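Local coordinates for GGDEF family protein (Vibrio cholerae, PDB 5GZS), which is a diguanylate cyclase whose periplasmic portion binds arginine in a solute-binding-type domain and probably senses it to control the synthesis of cyclic di-GMP, at residues Tyr78-Ser83 against Asn142-Met147. Numbering follows the deposited sequence.
Sequences YTYLYS and NQLKPM. With ARG (arginine), chain B.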
ATOM      1  N   TYR A  78      13.128  19.998   7.389  1.00 36.57           N
ATOM      2  CA  TYR A  78      12.662  19.781   6.020  1.00 31.26           C
ATOM      3  C   TYR A  78      13.739  19.011   5.241  1.00 34.54           C
ATOM      4  O   TYR A  78      14.924  19.377   5.257  1.00 33.83           O
ATOM      5  CB  TYR A  78      12.326  21.104   5.341  1.00 29.55           C
ATOM      6  CG  TYR A  78      10.984  21.684   5.728  1.00 28.61           C
ATOM      7  CD1 TYR A  78      10.822  22.402   6.905  1.00 28.41           C
ATOM      8  CD2 TYR A  78       9.876  21.537   4.898  1.00 33.73           C
ATOM      9  CE1 TYR A  78       9.597  22.935   7.243  1.00 27.70           C
ATOM     10  CE2 TYR A  78       8.662  22.061   5.227  1.00 27.32           C
ATOM     11  CZ  TYR A  78       8.515  22.753   6.394  1.00 27.19           C
ATOM     12  OH  TYR A  78       7.280  23.289   6.714  1.00 28.09           O
ATOM     13  N   THR A  79      13.315  17.936   4.581  1.00 33.23           N
ATOM     14  CA  THR A  79      14.232  17.003   3.958  1.00 34.43           C
ATOM     15  C   THR A  79      13.793  16.692   2.535  1.00 35.86           C
ATOM     16  O   THR A  79      12.631  16.357   2.291  1.00 33.57           O
ATOM     17  CB  THR A  79      14.342  15.699   4.773  1.00 41.99           C
ATOM     18  OG1 THR A  79      14.939  15.988   6.049  1.00 37.26           O
ATOM     19  CG2 THR A  79      15.207  14.654   4.036  1.00 37.19           C
ATOM     20  N   TYR A  80      14.728  16.820   1.593  1.00 35.78           N
ATOM     21  CA  TYR A  80      14.372  16.799   0.175  1.00 40.47           C
ATOM     22  C   TYR A  80      15.191  15.792  -0.626  1.00 45.75           C
ATOM     23  O   TYR A  80      16.377  15.521  -0.320  1.00 38.66           O
ATOM     24  CB  TYR A  80      14.535  18.205  -0.460  1.00 33.50           C
ATOM     25  CG  TYR A  80      13.788  19.334   0.248  1.00 30.77           C
ATOM     26  CD1 TYR A  80      14.375  20.011   1.325  1.00 30.79           C
ATOM     27  CD2 TYR A  80      12.531  19.741  -0.180  1.00 29.64           C
ATOM     28  CE1 TYR A  80      13.729  21.029   1.970  1.00 29.72           C
ATOM     29  CE2 TYR A  80      11.861  20.778   0.455  1.00 31.73           C
ATOM     30  CZ  TYR A  80      12.472  21.412   1.543  1.00 41.22           C
ATOM     31  OH  TYR A  80      11.837  22.426   2.205  1.00 27.72           O
ATOM     32  N   LEU A  81      14.534  15.233  -1.645  1.00 43.11           N
ATOM     33  CA  LEU A  81      15.231  14.587  -2.753  1.00 47.37           C
ATOM     34  C   LEU A  81      15.545  15.668  -3.782  1.00 55.55           C
ATOM     35  O   LEU A  81      14.625  16.252  -4.376  1.00 55.28           O
ATOM     36  CB  LEU A  81      14.384  13.475  -3.392  1.00 36.12           C
ATOM     37  CG  LEU A  81      14.977  12.852  -4.670  1.00 38.35           C
ATOM     38  CD1 LEU A  81      16.326  12.141  -4.410  1.00 38.97           C
ATOM     39  CD2 LEU A  81      13.977  11.914  -5.283  1.00 37.19           C
ATOM     40  N   TYR A  82      16.826  15.960  -3.977  1.00 37.54           N
ATOM     41  CA  TYR A  82      17.209  16.875  -5.046  1.00 44.70           C
ATOM     42  C   TYR A  82      17.501  16.105  -6.341  1.00 43.17           C
ATOM     43  O   TYR A  82      18.244  15.119  -6.353  1.00 41.60           O
ATOM     44  CB  TYR A  82      18.429  17.702  -4.644  1.00 42.78           C
ATOM     45  CG  TYR A  82      18.226  18.528  -3.412  1.00 36.76           C
ATOM     46  CD1 TYR A  82      17.720  19.823  -3.496  1.00 35.33           C
ATOM     47  CD2 TYR A  82      18.538  18.016  -2.164  1.00 37.40           C
ATOM     48  CE1 TYR A  82      17.532  20.585  -2.366  1.00 34.55           C
ATOM     49  CE2 TYR A  82      18.359  18.758  -1.031  1.00 43.98           C
ATOM     50  CZ  TYR A  82      17.846  20.039  -1.128  1.00 42.74           C
ATOM     51  OH  TYR A  82      17.685  20.772   0.018  1.00 34.54           O
ATOM     52  N   SER A  83      16.934  16.561  -7.442  1.00 39.03           N
ATOM     53  CA  SER A  83      17.105  15.814  -8.676  1.00 45.42           C
ATOM     54  C   SER A  83      16.761  16.655  -9.885  1.00 46.59           C
ATOM     55  O   SER A  83      15.883  17.521  -9.853  1.00 44.88           O
ATOM     56  CB  SER A  83      16.253  14.530  -8.668  1.00 46.58           C
ATOM     57  OG  SER A  83      14.848  14.797  -8.644  1.00 44.62           O
ATOM     58  N   ASN A 142      19.126  23.079   4.292  1.00 36.55           N
ATOM     59  CA  ASN A 142      20.403  23.775   4.049  1.00 36.94           C
ATOM     60  C   ASN A 142      20.803  23.858   2.579  1.00 35.25           C
ATOM     61  O   ASN A 142      21.421  24.831   2.128  1.00 37.38           O
ATOM     62  CB  ASN A 142      21.514  23.083   4.819  1.00 40.18           C
ATOM     63  CG  ASN A 142      21.205  22.974   6.297  1.00 41.05           C
ATOM     64  OD1 ASN A 142      20.273  22.271   6.701  1.00 44.82           O
ATOM     65  ND2 ASN A 142      21.980  23.675   7.112  1.00 37.16           N
ATOM     66  N   GLN A 143      20.440  22.833   1.826  1.00 33.77           N
ATOM     67  CA  GLN A 143      20.832  22.767   0.432  1.00 37.14           C
ATOM     68  C   GLN A 143      19.803  23.372  -0.515  1.00 39.75           C
ATOM     69  O   GLN A 143      20.104  23.593  -1.684  1.00 45.16           O
ATOM     70  CB  GLN A 143      21.094  21.320   0.037  1.00 38.15           C
ATOM     71  CG  GLN A 143      22.090  20.595   0.924  1.00 37.11           C
ATOM     72  CD  GLN A 143      23.463  21.251   0.940  1.00 55.18           C
ATOM     73  OE1 GLN A 143      23.858  21.909  -0.026  1.00 56.21           O
ATOM     74  NE2 GLN A 143      24.214  21.047   2.032  1.00 39.19           N
ATOM     75  N   LEU A 144      18.609  23.669  -0.013  1.00 39.08           N
ATOM     76  CA  LEU A 144      17.498  24.033  -0.883  1.00 38.15           C
ATOM     77  C   LEU A 144      17.784  25.239  -1.782  1.00 45.03           C
ATOM     78  O   LEU A 144      17.711  25.141  -3.021  1.00 38.18           O
ATOM     79  CB  LEU A 144      16.240  24.306  -0.054  1.00 29.77           C
ATOM     80  CG  LEU A 144      14.984  24.442  -0.921  1.00 35.79           C
ATOM     81  CD1 LEU A 144      14.792  23.175  -1.736  1.00 29.42           C
ATOM     82  CD2 LEU A 144      13.752  24.708  -0.075  1.00 30.78           C
ATOM     83  N   LYS A 145      18.090  26.376  -1.160  1.00 43.80           N
ATOM     84  CA  LYS A 145      18.311  27.607  -1.909  1.00 30.74           C
ATOM     85  C   LYS A 145      19.506  27.455  -2.892  1.00 39.68           C
ATOM     86  O   LYS A 145      19.339  27.692  -4.085  1.00 43.07           O
ATOM     87  CB  LYS A 145      18.482  28.789  -0.942  1.00 30.19           C
ATOM     88  CG  LYS A 145      18.668  30.160  -1.594  1.00 29.72           C
ATOM     89  CD  LYS A 145      18.798  31.262  -0.538  1.00 29.60           C
ATOM     90  CE  LYS A 145      17.467  31.959  -0.386  1.00 42.18           C
ATOM     91  NZ  LYS A 145      17.236  32.663   0.914  1.00 42.07           N
ATOM     92  N   PRO A 146      20.687  27.007  -2.424  1.00 40.24           N
ATOM     93  CA  PRO A 146      21.752  26.890  -3.432  1.00 43.24           C
ATOM     94  C   PRO A 146      21.460  25.837  -4.496  1.00 53.82           C
ATOM     95  O   PRO A 146      21.819  26.036  -5.658  1.00 52.43           O
ATOM     96  CB  PRO A 146      22.987  26.501  -2.611  1.00 45.29           C
ATOM     97  CG  PRO A 146      22.435  25.925  -1.328  1.00 47.79           C
ATOM     98  CD  PRO A 146      21.163  26.671  -1.066  1.00 40.06           C
HETATM   99  N   MSE A 147      20.802  24.748  -4.119  1.00 58.84           N
HETATM  100  CA  MSE A 147      20.521  23.680  -5.078  1.00 50.80           C
HETATM  101  C   MSE A 147      19.519  24.116  -6.154  1.00 37.28           C
HETATM  102  O   MSE A 147      19.749  23.889  -7.330  1.00 41.94           O
HETATM  103  CB  MSE A 147      20.014  22.427  -4.357  1.00 42.78           C
HETATM  104  CG  MSE A 147      20.362  21.117  -5.016  1.00 52.04           C
HETATM  105 SE   MSE A 147      22.269  20.815  -5.135  1.00 71.44          SE
HETATM  106  CE  MSE A 147      22.483  19.319  -3.892  1.00 49.91           C
TER
HETATM  107  N   ARG B 501      19.158  15.669  11.053  1.00 67.91           N
HETATM  108  CA  ARG B 501      19.919  14.679  10.306  1.00 65.94           C
HETATM  109  C   ARG B 501      21.119  14.197  11.111  1.00 67.16           C
HETATM  110  O   ARG B 501      21.634  13.100  10.901  1.00 74.77           O
HETATM  111  CB  ARG B 501      20.372  15.255   8.976  1.00 42.07           C
HETATM  112  CG  ARG B 501      21.337  16.419   9.101  1.00 41.90           C
HETATM  113  CD  ARG B 501      21.436  17.101   7.754  1.00 53.27           C
HETATM  114  NE  ARG B 501      22.413  18.168   7.749  1.00 55.31           N
HETATM  115  CZ  ARG B 501      22.221  19.351   8.316  1.00 45.67           C
HETATM  116  NH1 ARG B 501      21.084  19.617   8.950  1.00 40.59           N
HETATM  117  NH2 ARG B 501      23.180  20.260   8.258  1.00 46.78           N
HETATM  118  OXT ARG B 501      21.603  14.896  11.994  1.00 70.24           O
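Leu144 reaches two tyrosine rings with its two methyl groups. Leu144 CD1 sits over one face of the Tyr80 ring, 4.2 Å from its centroid and almost on the ring normal, a CH-pi contact. Leu144 CD1 also lies 3.8 Å from Tyr82 CE1. Leu144 CD2 meets the phenol end of Tyr80, 3.9 Å from Tyr80 CZ. Leu144 has CG anti to the backbone N (chi1 -170°), which turns both methyls toward the two rings. Tyr82 OH lies beside the backbone of Gln143 and Leu144, 3.0 Å from Leu144 N, but at a poor angle for a hydrogen bond; it is bonded instead to Ala140 O. Gln143 CB lies 3.5 Å from Tyr82 OH, and its amide stands almost at right angles to the ring. Met147, a selenomethionine, approaches the Tyr82 ring obliquely, with Met147 CG 3.3 Å from Tyr82 CD1. Met147 SE makes a Met-aromatic contact, 5.3 Å from the Tyr82 ring centroid. Asn142, just before Gln143, belongs to the arginine pocket. In this family 3 solute-binding region, helix 144-149 packs against strand 79-83, central between 137-140 and 153-156. Val154 touches Tyr82 and Leu144, helix 121-129 meets Met147, and Gln203 of helix 189-218 hydrogen-bonds Tyr80 OH.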